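PDB 5FCE: LPXTG family cell surface protein Fms2 from Enterococcus faecium DO, which probably mediates bacterial adhesion as a cell-wall-anchored surface protein, the chain here being its ligand-binding region. Local coordinates for residues L4-K9 against V26-S31; N33-H38 against L60-W65; V40-W45 against D91-Y96; K53-V58 against A77-D82. All coordinates share one frame; numbering follows the deposited sequence.

Contact 1: residues L4-K9 against V26-S31; sequences LSFTVK and VKPNKS
F6 lies against V26 and P28 on the inner face of a short antiparallel pairing, and this is the tightly packed part of the contact. Its CD1 comes 3.5 Å from V26 CG2, while the neighbouring CE1 meets P28 CB at 3.7 Å, so that side of the ring spans V26 and P28, the residues flanking K27. CG of F6 stands anti to the carbonyl carbon (chi1 -62°), which lays the ring along the strand toward P28. L4 extends the apolar row with CD1 against P28 CB, and V8 CG2 touches V26 CG1 at the other end. W65 packs against L4, F6 and P28, edge-to-face with the F6 ring, and T101 and V94 of neighbouring strands also touch F6.

The outer face is different. T7 and K27 run abreast there on the exposed side, with T7 CG2 pressed to 3.4 Å from K27 CE, closer than carbons usually pack. Between the two faces runs the backbone ladder: T7 and K27 exchange a reciprocal pair of bonds, T7 N to K27 O at 3.0 Å and K27 N to T7 O at 2.9 Å. Past P28 the strand pairing gives way, and the N29 side chain takes over. Its OD1 receives S5 N at 2.8 Å, the donor standing well above the amide plane, and N29 N returns a more bent bond to S5 O. ND2 of the same amide reaches N3 O. The chemistry implies a strand edge held by polar backbone and amide bonds, with its apolar side given over to the core.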
loop_
_atom_site.group_PDB
_atom_site.type_symbol
_atom_site.label_atom_id
_atom_site.label_comp_id
_atom_site.label_asym_id
_atom_site.label_seq_id
_atom_site.Cartn_x
_atom_site.Cartn_y
_atom_site.Cartn_z
ATOM N N LEU A 4 5.075 -1.167 -14.842
ATOM C CA LEU A 4 5.206 -1.748 -13.501
ATOM C C LEU A 4 3.844 -1.931 -12.833
ATOM O O LEU A 4 3.010 -1.025 -12.858
ATOM C CB LEU A 4 6.060 -0.831 -12.624
ATOM C CG LEU A 4 6.154 -1.159 -11.132
ATOM C CD1 LEU A 4 7.002 -2.390 -10.919
ATOM C CD2 LEU A 4 6.740 0.042 -10.366
ATOM N N SER A 5 3.626 -3.105 -12.242
ATOM C CA SER A 5 2.478 -3.335 -11.364
ATOM C C SER A 5 2.895 -4.179 -10.174
ATOM O O SER A 5 3.938 -4.845 -10.197
ATOM C CB SER A 5 1.328 -4.015 -12.104
ATOM O OG SER A 5 1.746 -5.249 -12.639
ATOM N N PHE A 6 2.067 -4.158 -9.132
ATOM C CA PHE A 6 2.325 -4.939 -7.923
ATOM C C PHE A 6 1.155 -5.858 -7.612
ATOM O O PHE A 6 -0.007 -5.475 -7.772
ATOM C CB PHE A 6 2.549 -4.013 -6.713
ATOM C CG PHE A 6 3.740 -3.105 -6.844
ATOM C CD1 PHE A 6 5.020 -3.541 -6.485
ATOM C CD2 PHE A 6 3.584 -1.806 -7.318
ATOM C CE1 PHE A 6 6.129 -2.682 -6.606
ATOM C CE2 PHE A 6 4.678 -0.959 -7.454
ATOM C CZ PHE A 6 5.959 -1.403 -7.103
ATOM N N THR A 7 1.458 -7.069 -7.159
ATOM C CA THR A 7 0.426 -7.944 -6.619
ATOM C C THR A 7 0.657 -8.018 -5.117
ATOM O O THR A 7 1.763 -7.750 -4.647
ATOM C CB THR A 7 0.495 -9.345 -7.261
ATOM O OG1 THR A 7 -0.542 -10.189 -6.740
ATOM C CG2 THR A 7 1.805 -9.969 -6.950
ATOM N N VAL A 8 -0.382 -8.362 -4.360
ATOM C CA VAL A 8 -0.266 -8.465 -2.911
ATOM C C VAL A 8 -1.015 -9.688 -2.445
ATOM O O VAL A 8 -2.162 -9.892 -2.848
ATOM C CB VAL A 8 -0.875 -7.232 -2.198
ATOM C CG1 VAL A 8 -0.822 -7.397 -0.671
ATOM C CG2 VAL A 8 -0.153 -5.984 -2.601
ATOM N N LYS A 9 -0.372 -10.503 -1.612
ATOM C CA LYS A 9 -1.088 -11.550 -0.894
ATOM C C LYS A 9 -1.723 -10.908 0.332
ATOM O O LYS A 9 -1.050 -10.650 1.330
ATOM C CB LYS A 9 -0.143 -12.669 -0.460
ATOM C CG LYS A 9 0.275 -13.610 -1.581
ATOM C CD LYS A 9 1.116 -14.755 -1.017
ATOM C CE LYS A 9 1.713 -15.612 -2.125
ATOM N NZ LYS A 9 2.902 -16.384 -1.651
ATOM N N VAL A 26 4.556 -6.074 -1.155
ATOM C CA VAL A 26 4.189 -6.000 -2.562
ATOM C C VAL A 26 5.171 -6.787 -3.419
ATOM O O VAL A 26 6.358 -6.876 -3.107
ATOM C CB VAL A 26 4.086 -4.536 -3.061
ATOM C CG1 VAL A 26 3.128 -3.734 -2.164
ATOM C CG2 VAL A 26 5.449 -3.871 -3.069
ATOM N N LYS A 27 4.656 -7.390 -4.480
ATOM C CA LYS A 27 5.504 -8.115 -5.432
ATOM C C LYS A 27 5.440 -7.440 -6.798
ATOM O O LYS A 27 4.396 -7.428 -7.455
ATOM C CB LYS A 27 5.076 -9.586 -5.532
ATOM C CG LYS A 27 5.968 -10.430 -6.442
ATOM C CD LYS A 27 5.606 -11.918 -6.446
ATOM C CE LYS A 27 4.335 -12.203 -7.239
ATOM N NZ LYS A 27 4.307 -13.552 -7.908
ATOM N N PRO A 28 6.561 -6.850 -7.234
ATOM C CA PRO A 28 6.541 -6.171 -8.533
ATOM C C PRO A 28 6.593 -7.163 -9.683
ATOM O O PRO A 28 7.109 -8.274 -9.511
ATOM C CB PRO A 28 7.820 -5.338 -8.525
ATOM C CG PRO A 28 8.731 -5.997 -7.515
ATOM C CD PRO A 28 7.874 -6.792 -6.563
ATOM N N ASN A 29 6.091 -6.760 -10.846
ATOM C CA ASN A 29 6.114 -7.630 -12.014
ATOM C C ASN A 29 7.405 -7.482 -12.814
ATOM O O ASN A 29 7.720 -8.312 -13.670
ATOM C CB ASN A 29 4.899 -7.380 -12.919
ATOM C CG ASN A 29 4.949 -6.026 -13.614
ATOM O OD1 ASN A 29 5.472 -5.056 -13.068
ATOM N ND2 ASN A 29 4.394 -5.957 -14.822
ATOM N N LYS A 30 8.152 -6.426 -12.518
ATOM C CA LYS A 30 9.392 -6.146 -13.225
ATOM C C LYS A 30 10.346 -5.456 -12.276
ATOM O O LYS A 30 9.934 -4.992 -11.210
ATOM C CB LYS A 30 9.117 -5.267 -14.443
ATOM C CG LYS A 30 8.526 -3.921 -14.097
ATOM C CD LYS A 30 8.223 -3.121 -15.352
ATOM C CE LYS A 30 9.492 -2.861 -16.155
ATOM N NZ LYS A 30 9.362 -1.646 -17.010
ATOM N N SER A 31 11.620 -5.411 -12.644
ATOM C CA SER A 31 12.618 -4.743 -11.822
ATOM C C SER A 31 12.690 -3.267 -12.207
ATOM O O SER A 31 12.847 -2.934 -13.384
ATOM C CB SER A 31 13.993 -5.402 -11.986
ATOM O OG SER A 31 13.999 -6.721 -11.477
#

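Contact 2: residues N33-H38 against L60-W65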
loop_
_atom_site.group_PDB
_atom_site.type_symbol
_atom_site.label_atom_id
_atom_site.label_comp_id
_atom_site.label_asym_id
_atom_site.label_seq_id
_atom_site.Cartn_x
_atom_site.Cartn_y
_atom_site.Cartn_z
ATOM N N ASN A 33 14.213 0.630 -10.548
ATOM C CA ASN A 33 14.767 1.483 -9.505
ATOM C C ASN A 33 14.106 2.861 -9.607
ATOM O O ASN A 33 14.090 3.466 -10.685
ATOM C CB ASN A 33 16.290 1.633 -9.655
ATOM C CG ASN A 33 17.040 0.339 -9.398
ATOM O OD1 ASN A 33 16.636 -0.469 -8.562
ATOM N ND2 ASN A 33 18.136 0.137 -10.114
ATOM N N ALA A 34 13.561 3.353 -8.499
ATOM C CA ALA A 34 12.909 4.664 -8.491
ATOM C C ALA A 34 13.513 5.625 -7.466
ATOM O O ALA A 34 13.694 5.291 -6.295
ATOM C CB ALA A 34 11.409 4.516 -8.270
ATOM N N SER A 35 13.792 6.841 -7.911
ATOM C CA SER A 35 14.345 7.871 -7.039
ATOM C C SER A 35 13.382 8.307 -5.937
ATOM O O SER A 35 13.771 8.443 -4.773
ATOM C CB SER A 35 14.742 9.075 -7.893
ATOM O OG SER A 35 15.156 10.165 -7.103
ATOM N N ASP A 36 12.127 8.536 -6.308
ATOM C CA ASP A 36 11.146 9.032 -5.351
ATOM C C ASP A 36 9.837 8.275 -5.468
ATOM O O ASP A 36 9.241 8.196 -6.543
ATOM C CB ASP A 36 10.922 10.526 -5.559
ATOM C CG ASP A 36 12.179 11.313 -5.361
ATOM O OD1 ASP A 36 12.466 11.664 -4.198
ATOM O OD2 ASP A 36 12.891 11.539 -6.366
ATOM N N VAL A 37 9.401 7.702 -4.355
ATOM C CA VAL A 37 8.224 6.849 -4.356
ATOM C C VAL A 37 7.248 7.381 -3.299
ATOM O O VAL A 37 7.670 7.876 -2.260
ATOM C CB VAL A 37 8.621 5.380 -4.087
ATOM C CG1 VAL A 37 7.400 4.501 -3.832
ATOM C CG2 VAL A 37 9.426 4.827 -5.264
ATOM N N HIS A 38 5.955 7.331 -3.596
ATOM C CA HIS A 38 4.926 7.772 -2.653
ATOM C C HIS A 38 3.812 6.751 -2.701
ATOM O O HIS A 38 3.155 6.604 -3.732
ATOM C CB HIS A 38 4.385 9.135 -3.085
ATOM C CG HIS A 38 3.288 9.669 -2.215
ATOM N ND1 HIS A 38 2.399 10.627 -2.655
ATOM C CD2 HIS A 38 2.947 9.401 -0.931
ATOM C CE1 HIS A 38 1.559 10.927 -1.681
ATOM N NE2 HIS A 38 1.864 10.191 -0.626
ATOM N N LEU A 60 9.174 7.512 0.152
ATOM C CA LEU A 60 10.388 6.710 0.171
ATOM C C LEU A 60 11.370 7.242 -0.845
ATOM O O LEU A 60 10.976 7.795 -1.882
ATOM C CB LEU A 60 10.069 5.255 -0.170
ATOM C CG LEU A 60 9.157 4.539 0.824
ATOM C CD1 LEU A 60 8.598 3.269 0.199
ATOM C CD2 LEU A 60 9.936 4.219 2.095
ATOM N N LYS A 61 12.655 7.057 -0.567
ATOM C CA LYS A 61 13.686 7.506 -1.498
ATOM C C LYS A 61 14.531 6.328 -1.937
ATOM O O LYS A 61 14.783 5.423 -1.141
ATOM C CB LYS A 61 14.577 8.573 -0.848
ATOM C CG LYS A 61 13.822 9.791 -0.337
ATOM C CD LYS A 61 13.355 9.569 1.104
ATOM C CE LYS A 61 12.332 10.598 1.573
ATOM N NZ LYS A 61 11.293 9.954 2.425
ATOM N N ASP A 62 14.951 6.347 -3.204
ATOM C CA ASP A 62 15.881 5.366 -3.769
ATOM C C ASP A 62 15.453 3.934 -3.513
ATOM O O ASP A 62 16.131 3.170 -2.823
ATOM C CB ASP A 62 17.301 5.632 -3.269
ATOM C CG ASP A 62 17.772 7.037 -3.611
ATOM O OD1 ASP A 62 17.714 7.404 -4.806
ATOM O OD2 ASP A 62 18.162 7.782 -2.689
ATOM N N VAL A 63 14.308 3.587 -4.079
ATOM C CA VAL A 63 13.736 2.269 -3.888
ATOM C C VAL A 63 14.209 1.356 -5.016
ATOM O O VAL A 63 14.309 1.770 -6.182
ATOM C CB VAL A 63 12.195 2.342 -3.827
ATOM C CG1 VAL A 63 11.590 0.944 -3.693
ATOM C CG2 VAL A 63 11.750 3.217 -2.669
ATOM N N GLN A 64 14.549 0.128 -4.647
ATOM C CA GLN A 64 15.012 -0.877 -5.590
ATOM C C GLN A 64 14.015 -2.037 -5.583
ATOM O O GLN A 64 13.942 -2.796 -4.609
ATOM C CB GLN A 64 16.402 -1.341 -5.151
ATOM C CG GLN A 64 16.974 -2.548 -5.864
ATOM C CD GLN A 64 18.090 -3.194 -5.048
ATOM O OE1 GLN A 64 18.081 -4.405 -4.804
ATOM N NE2 GLN A 64 19.051 -2.379 -4.609
ATOM N N TRP A 65 13.229 -2.146 -6.653
ATOM C CA TRP A 65 12.274 -3.235 -6.813
ATOM C C TRP A 65 12.855 -4.295 -7.737
ATOM O O TRP A 65 13.378 -3.981 -8.811
ATOM C CB TRP A 65 10.948 -2.717 -7.378
ATOM C CG TRP A 65 10.113 -1.972 -6.365
ATOM C CD1 TRP A 65 9.798 -2.385 -5.093
ATOM C CD2 TRP A 65 9.461 -0.706 -6.546
ATOM N NE1 TRP A 65 9.003 -1.443 -4.475
ATOM C CE2 TRP A 65 8.785 -0.402 -5.345
ATOM C CE3 TRP A 65 9.388 0.208 -7.608
ATOM C CZ2 TRP A 65 8.052 0.778 -5.172
ATOM C CZ3 TRP A 65 8.652 1.380 -7.432
ATOM C CH2 TRP A 65 7.997 1.653 -6.225
HETATM O O HOH W 1 15.734 -2.799 -9.398
HETATM O O HOH W 2 10.799 10.844 -2.134
#
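V37 loses more surface than any other residue here, its two methyls meeting the far end of the W65 indole from the opposite direction. CG1 is anti to the backbone N (chi1 170°) and CG2 anti to the carbonyl carbon, which brings both to W65 CH2, CG2 at 3.6 Å and CG1 at 3.8 Å. CG2 also meets V63 CG2 at 3.8 Å, the two valines set nearly perpendicular, while V63 CG1 lies over one face of the indole. W65 in turn packs on F6 and Y71, both edge-to-face.

N33, the next in buried area after W65, lies on the solvent side abreast of Q64, with the amide planes 67° apart. Its OD1 rests 3.4 Å from Q64 CG and accepts a hydrogen bond from a water that also donates to W65 O. At the corner, S35 O accepts D62 N at 2.9 Å from above the carbonyl plane, whereas A34 and V63, like V37 and L60, exchange paired backbone bonds. The D97 carboxylate accepts S35 N and D36 N there. Two antiparallel strands thus bend together at S35 and at K61-D62, passing from one sheet to another, as suits the flattened barrel of this domain.

Contact 3: residues V40-W45 against D91-Y96; sequences VLTYGW and DLIVFY
W45 meets I93 and F95 through the six-membered half of its indole. I93 CD1 comes to 3.6 Å from W45 CE3, the isoleucine running across the indole, and F95 CZ comes equally near to W45 CH2. The two aromatic planes meet obliquely, inclined at 46° with centroids 5.8 Å apart, and W45 CZ3 lies at the rim of the F95 ring, in its plane. V40 CG2 approaches another part of that rim, near its plane. CG of W45 is anti to the backbone N (chi1 -176°), which carries the indole to I93 and F95 of the partner strand.

Beneath this layer the strands pair by backbone. V40 and I93 exchange bonds, I93 N to V40 O being almost straight at 176°, and T42 and D91 do the same. On the other face L41 CD1 and L92 CD1 touch at 4.1 Å; L41 also packs on I22 and I24, and L92 on V26. The pairing joins the two central strands of the four-stranded antiparallel sheet in order 54-60, 36-42, 91-96, 99-103, one part of the flattened barrel.

Farther out, polar groups set the turn that delivers W45. T42 OG1 accepts G44 N at 3.0 Å, closing an ST turn, and E52 and K53 also lie at that hydroxyl through their carbonyl oxygens. One water accepts from W45 N and lies 2.9 Å from D91 OD2, and a second lies between W45 O and the same carboxylate oxygen. That oxygen is salt-bridged to K89, while OD1 accepts N105 N. At the indole's other end, NE1 donates to N48 O.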
loop_
_atom_site.group_PDB
_atom_site.type_symbol
_atom_site.label_atom_id
_atom_site.label_comp_id
_atom_site.label_asym_id
_atom_site.label_seq_id
_atom_site.Cartn_x
_atom_site.Cartn_y
_atom_site.Cartn_z
ATOM N N VAL A 40 0.197 5.334 -1.287
ATOM C CA VAL A 40 -0.993 5.846 -0.611
ATOM C C VAL A 40 -2.034 4.738 -0.485
ATOM O O VAL A 40 -2.452 4.153 -1.487
ATOM C CB VAL A 40 -1.609 7.062 -1.354
ATOM C CG1 VAL A 40 -2.882 7.528 -0.653
ATOM C CG2 VAL A 40 -0.616 8.212 -1.435
ATOM N N LEU A 41 -2.434 4.433 0.749
ATOM C CA LEU A 41 -3.518 3.482 0.979
ATOM C C LEU A 41 -4.827 4.277 1.036
ATOM O O LEU A 41 -4.935 5.255 1.780
ATOM C CB LEU A 41 -3.275 2.752 2.294
ATOM C CG LEU A 41 -3.876 1.380 2.560
ATOM C CD1 LEU A 41 -3.564 0.409 1.431
ATOM C CD2 LEU A 41 -3.336 0.861 3.893
ATOM N N THR A 42 -5.812 3.882 0.238
ATOM C CA THR A 42 -7.020 4.691 0.105
ATOM C C THR A 42 -8.274 3.827 0.109
ATOM O O THR A 42 -8.213 2.640 -0.232
ATOM C CB THR A 42 -6.960 5.547 -1.186
ATOM O OG1 THR A 42 -8.165 6.304 -1.330
ATOM C CG2 THR A 42 -6.779 4.659 -2.397
ATOM N N TYR A 43 -9.404 4.398 0.530
ATOM C CA TYR A 43 -10.678 3.715 0.320
ATOM C C TYR A 43 -11.538 4.364 -0.767
ATOM O O TYR A 43 -12.731 4.075 -0.891
ATOM C CB TYR A 43 -11.457 3.513 1.627
ATOM C CG TYR A 43 -11.781 4.765 2.405
ATOM C CD1 TYR A 43 -10.844 5.335 3.254
ATOM C CD2 TYR A 43 -13.043 5.350 2.325
ATOM C CE1 TYR A 43 -11.137 6.475 3.983
ATOM C CE2 TYR A 43 -13.356 6.485 3.057
ATOM C CZ TYR A 43 -12.397 7.040 3.882
ATOM O OH TYR A 43 -12.690 8.166 4.610
ATOM N N GLY A 44 -10.923 5.226 -1.566
ATOM C CA GLY A 44 -11.630 5.838 -2.679
ATOM C C GLY A 44 -10.886 6.980 -3.346
ATOM O O GLY A 44 -11.168 8.154 -3.098
ATOM N N TRP A 45 -9.938 6.644 -4.208
ATOM C CA TRP A 45 -9.207 7.678 -4.941
ATOM C C TRP A 45 -8.587 7.107 -6.217
ATOM O O TRP A 45 -8.057 6.001 -6.204
ATOM C CB TRP A 45 -8.126 8.290 -4.040
ATOM C CG TRP A 45 -7.370 9.434 -4.666
ATOM C CD1 TRP A 45 -7.884 10.436 -5.451
ATOM C CD2 TRP A 45 -5.963 9.690 -4.559
ATOM N NE1 TRP A 45 -6.877 11.293 -5.840
ATOM C CE2 TRP A 45 -5.692 10.862 -5.299
ATOM C CE3 TRP A 45 -4.906 9.040 -3.914
ATOM C CZ2 TRP A 45 -4.405 11.395 -5.408
ATOM C CZ3 TRP A 45 -3.629 9.577 -4.014
ATOM C CH2 TRP A 45 -3.392 10.741 -4.757
ATOM N N ASP A 91 -7.576 0.319 -1.830
ATOM C CA ASP A 91 -6.565 0.235 -2.879
ATOM C C ASP A 91 -5.235 0.790 -2.387
ATOM O O ASP A 91 -5.204 1.635 -1.479
ATOM C CB ASP A 91 -6.978 1.035 -4.123
ATOM C CG ASP A 91 -8.228 0.497 -4.796
ATOM O OD1 ASP A 91 -8.523 -0.705 -4.671
ATOM O OD2 ASP A 91 -8.924 1.292 -5.465
ATOM N N LEU A 92 -4.147 0.317 -2.996
ATOM C CA LEU A 92 -2.823 0.904 -2.789
ATOM C C LEU A 92 -2.367 1.557 -4.084
ATOM O O LEU A 92 -2.310 0.910 -5.130
ATOM C CB LEU A 92 -1.809 -0.168 -2.367
ATOM C CG LEU A 92 -0.375 0.323 -2.150
ATOM C CD1 LEU A 92 -0.259 1.163 -0.857
ATOM C CD2 LEU A 92 0.617 -0.859 -2.153
ATOM N N ILE A 93 -2.062 2.844 -4.016
ATOM C CA ILE A 93 -1.577 3.567 -5.181
ATOM C C ILE A 93 -0.087 3.823 -4.977
ATOM O O ILE A 93 0.324 4.355 -3.941
ATOM C CB ILE A 93 -2.345 4.894 -5.346
ATOM C CG1 ILE A 93 -3.849 4.623 -5.492
ATOM C CG2 ILE A 93 -1.854 5.682 -6.577
ATOM C CD1 ILE A 93 -4.682 5.907 -5.639
ATOM N N VAL A 94 0.726 3.409 -5.941
ATOM C CA VAL A 94 2.166 3.620 -5.845
ATOM C C VAL A 94 2.613 4.581 -6.920
ATOM O O VAL A 94 2.508 4.283 -8.121
ATOM C CB VAL A 94 2.962 2.322 -5.985
ATOM C CG1 VAL A 94 4.450 2.601 -5.784
ATOM C CG2 VAL A 94 2.490 1.317 -4.955
ATOM N N PHE A 95 3.085 5.739 -6.474
ATOM C CA PHE A 95 3.673 6.730 -7.370
ATOM C C PHE A 95 5.174 6.512 -7.387
ATOM O O PHE A 95 5.781 6.302 -6.333
ATOM C CB PHE A 95 3.381 8.139 -6.848
ATOM C CG PHE A 95 1.919 8.473 -6.771
ATOM C CD1 PHE A 95 1.219 8.309 -5.581
ATOM C CD2 PHE A 95 1.248 8.969 -7.880
ATOM C CE1 PHE A 95 -0.123 8.627 -5.502
ATOM C CE2 PHE A 95 -0.099 9.284 -7.810
ATOM C CZ PHE A 95 -0.786 9.115 -6.616
ATOM N N TYR A 96 5.778 6.582 -8.568
ATOM C CA TYR A 96 7.218 6.368 -8.708
ATOM C C TYR A 96 7.732 7.211 -9.871
ATOM O O TYR A 96 7.344 7.010 -11.037
ATOM C CB TYR A 96 7.560 4.869 -8.893
ATOM C CG TYR A 96 6.948 4.238 -10.117
ATOM C CD1 TYR A 96 5.600 3.871 -10.139
ATOM C CD2 TYR A 96 7.715 4.010 -11.262
ATOM C CE1 TYR A 96 5.037 3.311 -11.272
ATOM C CE2 TYR A 96 7.164 3.454 -12.386
ATOM C CZ TYR A 96 5.829 3.108 -12.393
ATOM O OH TYR A 96 5.299 2.549 -13.536
HETATM O O HOH W 3 -9.929 3.736 -4.378
HETATM O O HOH W 4 -8.060 3.183 -7.132
#

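Contact 4: residues K53-V58 against A77-D82; sequences KVIGEV and AELSID
E78 runs its extended side chain past the bulge at I55 and G56, with the carboxylate arriving beside V54 and E57. CG stands anti to the carbonyl carbon (chi1 -51°), and this directs the chain alongside the opposite backbone: CB sits 3.4 Å from I55 O, and CD comes to rest 4.1 Å from G56 CA. The carboxylate splits its contacts. OE1 faces V54 CG1 at 3.9 Å, the valine and glutamate meeting at a slant, while OE2 is turned to the water side.

Two waters carry that side. One accepts from E57 N and bridges to E78 OE2 at 2.7 Å; the other donates a hydrogen bond to each of E78 OE2 and E57 OE2. The two carboxylates therefore share a water, with their OE2 atoms 4.6 Å apart, and solvent probably eases the like charges. The second oxygen of E57 accepts from H38 NE2.

L79 and I55 form the apolar part, L79 lying crosswise to I55 where its CD1 meets I55 CG1 at 4.2 Å. One direct bond joins the backbones, from E78 N to I55 O at 2.8 Å, nearly in line with the carbonyl. I55 and G56 both face L41 as a classic beta bulge on the strand 54-60. The partner segment leads out of the strand 71-76 toward the helix 81-85, whose N-cap is S80, with its OG bonded to E83 N, and whose I84 packs on both I55 and L79.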
loop_
_atom_site.group_PDB
_atom_site.type_symbol
_atom_site.label_atom_id
_atom_site.label_comp_id
_atom_site.label_asym_id
_atom_site.label_seq_id
_atom_site.Cartn_x
_atom_site.Cartn_y
_atom_site.Cartn_z
ATOM N N LYS A 53 -9.587 10.262 0.707
ATOM C CA LYS A 53 -9.916 9.067 1.476
ATOM C C LYS A 53 -8.681 8.270 1.888
ATOM O O LYS A 53 -8.612 7.053 1.688
ATOM C CB LYS A 53 -10.919 8.202 0.710
ATOM C CG LYS A 53 -12.308 8.840 0.610
ATOM C CD LYS A 53 -13.176 8.074 -0.387
ATOM C CE LYS A 53 -14.521 8.757 -0.617
ATOM N NZ LYS A 53 -15.321 8.093 -1.705
ATOM N N VAL A 54 -7.718 8.976 2.478
ATOM C CA VAL A 54 -6.425 8.397 2.844
ATOM C C VAL A 54 -6.485 7.587 4.137
ATOM O O VAL A 54 -6.873 8.092 5.187
ATOM C CB VAL A 54 -5.352 9.505 2.948
ATOM C CG1 VAL A 54 -4.000 8.928 3.357
ATOM C CG2 VAL A 54 -5.239 10.222 1.610
ATOM N N ILE A 55 -6.084 6.325 4.050
ATOM C CA ILE A 55 -5.966 5.470 5.220
ATOM C C ILE A 55 -4.554 5.659 5.758
ATOM O O ILE A 55 -4.307 5.607 6.968
ATOM C CB ILE A 55 -6.224 4.006 4.814
ATOM C CG1 ILE A 55 -7.672 3.849 4.328
ATOM C CG2 ILE A 55 -5.931 3.025 5.966
ATOM C CD1 ILE A 55 -7.898 2.560 3.511
ATOM N N GLY A 56 -3.618 5.897 4.843
ATOM C CA GLY A 56 -2.263 6.232 5.238
ATOM C C GLY A 56 -1.358 6.355 4.035
ATOM O O GLY A 56 -1.732 5.955 2.930
ATOM N N GLU A 57 -0.165 6.904 4.249
ATOM C CA GLU A 57 0.771 7.136 3.158
ATOM C C GLU A 57 2.213 7.183 3.649
ATOM O O GLU A 57 2.474 7.434 4.824
ATOM C CB GLU A 57 0.430 8.432 2.409
ATOM C CG GLU A 57 0.546 9.676 3.268
ATOM C CD GLU A 57 0.070 10.934 2.566
ATOM O OE1 GLU A 57 0.186 11.021 1.320
ATOM O OE2 GLU A 57 -0.408 11.847 3.280
ATOM N N VAL A 58 3.151 6.971 2.732
ATOM C CA VAL A 58 4.561 7.022 3.082
ATOM C C VAL A 58 5.342 7.530 1.876
ATOM O O VAL A 58 4.948 7.304 0.726
ATOM C CB VAL A 58 5.090 5.638 3.560
ATOM C CG1 VAL A 58 5.064 4.615 2.430
ATOM C CG2 VAL A 58 6.490 5.761 4.143
ATOM N N ALA A 77 -1.023 4.167 10.187
ATOM C CA ALA A 77 -2.483 4.078 10.023
ATOM C C ALA A 77 -3.226 5.311 10.543
ATOM O O ALA A 77 -3.138 5.634 11.727
ATOM C CB ALA A 77 -3.017 2.822 10.732
ATOM N N GLU A 78 -4.001 5.960 9.679
ATOM C CA GLU A 78 -4.756 7.148 10.078
ATOM C C GLU A 78 -6.238 6.844 10.337
ATOM O O GLU A 78 -7.009 7.736 10.715
ATOM C CB GLU A 78 -4.592 8.247 9.015
ATOM C CG GLU A 78 -3.122 8.504 8.655
ATOM C CD GLU A 78 -2.924 9.550 7.560
ATOM O OE1 GLU A 78 -3.925 10.123 7.064
ATOM O OE2 GLU A 78 -1.744 9.820 7.207
ATOM N N LEU A 79 -6.620 5.585 10.121
ATOM C CA LEU A 79 -7.955 5.070 10.435
ATOM C C LEU A 79 -7.769 3.763 11.192
ATOM O O LEU A 79 -6.834 2.996 10.912
ATOM C CB LEU A 79 -8.780 4.783 9.169
ATOM C CG LEU A 79 -9.474 5.912 8.407
ATOM C CD1 LEU A 79 -10.280 5.346 7.225
ATOM C CD2 LEU A 79 -10.391 6.688 9.327
ATOM N N SER A 80 -8.655 3.508 12.149
ATOM C CA SER A 80 -8.575 2.297 12.965
ATOM C C SER A 80 -8.880 1.093 12.097
ATOM O O SER A 80 -9.468 1.235 11.031
ATOM C CB SER A 80 -9.603 2.343 14.078
ATOM O OG SER A 80 -10.904 2.218 13.531
ATOM N N ILE A 81 -8.509 -0.099 12.553
ATOM C CA ILE A 81 -8.745 -1.282 11.729
ATOM C C ILE A 81 -10.249 -1.552 11.581
ATOM O O ILE A 81 -10.699 -1.957 10.512
ATOM C CB ILE A 81 -7.954 -2.510 12.224
ATOM C CG1 ILE A 81 -8.148 -3.707 11.272
ATOM C CG2 ILE A 81 -8.356 -2.875 13.659
ATOM C CD1 ILE A 81 -7.579 -3.467 9.858
ATOM N N ASP A 82 -11.034 -1.287 12.629
ATOM C CA ASP A 82 -12.489 -1.446 12.512
ATOM C C ASP A 82 -13.061 -0.577 11.390
ATOM O O ASP A 82 -13.866 -1.038 10.574
ATOM C CB ASP A 82 -13.203 -1.133 13.834
ATOM C CG ASP A 82 -13.039 -2.230 14.860
ATOM O OD1 ASP A 82 -12.536 -3.315 14.492
ATOM O OD2 ASP A 82 -13.430 -2.011 16.035
HETATM O O HOH W 5 0.087 7.843 6.981
HETATM O O HOH W 6 -0.367 11.683 5.852
#

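How the contacts relate
Along the chain contact 1 closes before the others open, while contacts 2 and 3 interleave and contact 4 falls wholly between the two halves of contact 3. Contacts 2 and 3 share strand 36-42, and contact 4 brings in its neighbour 54-60, so all three reach one four-stranded sheet; L41 bonds to I55 and G56 between contacts 3 and 4, whose centres are 11 Å apart. Contact 1 lies in a separate mixed sheet through strands 6-7 and 21-28, while contact 2 also includes the two-stranded pair 32-34 and 63-65. Contacts 1 and 4 stand on opposite sides of the chain's centre, about 22 Å between centres. Together they span this flattened-barrel domain.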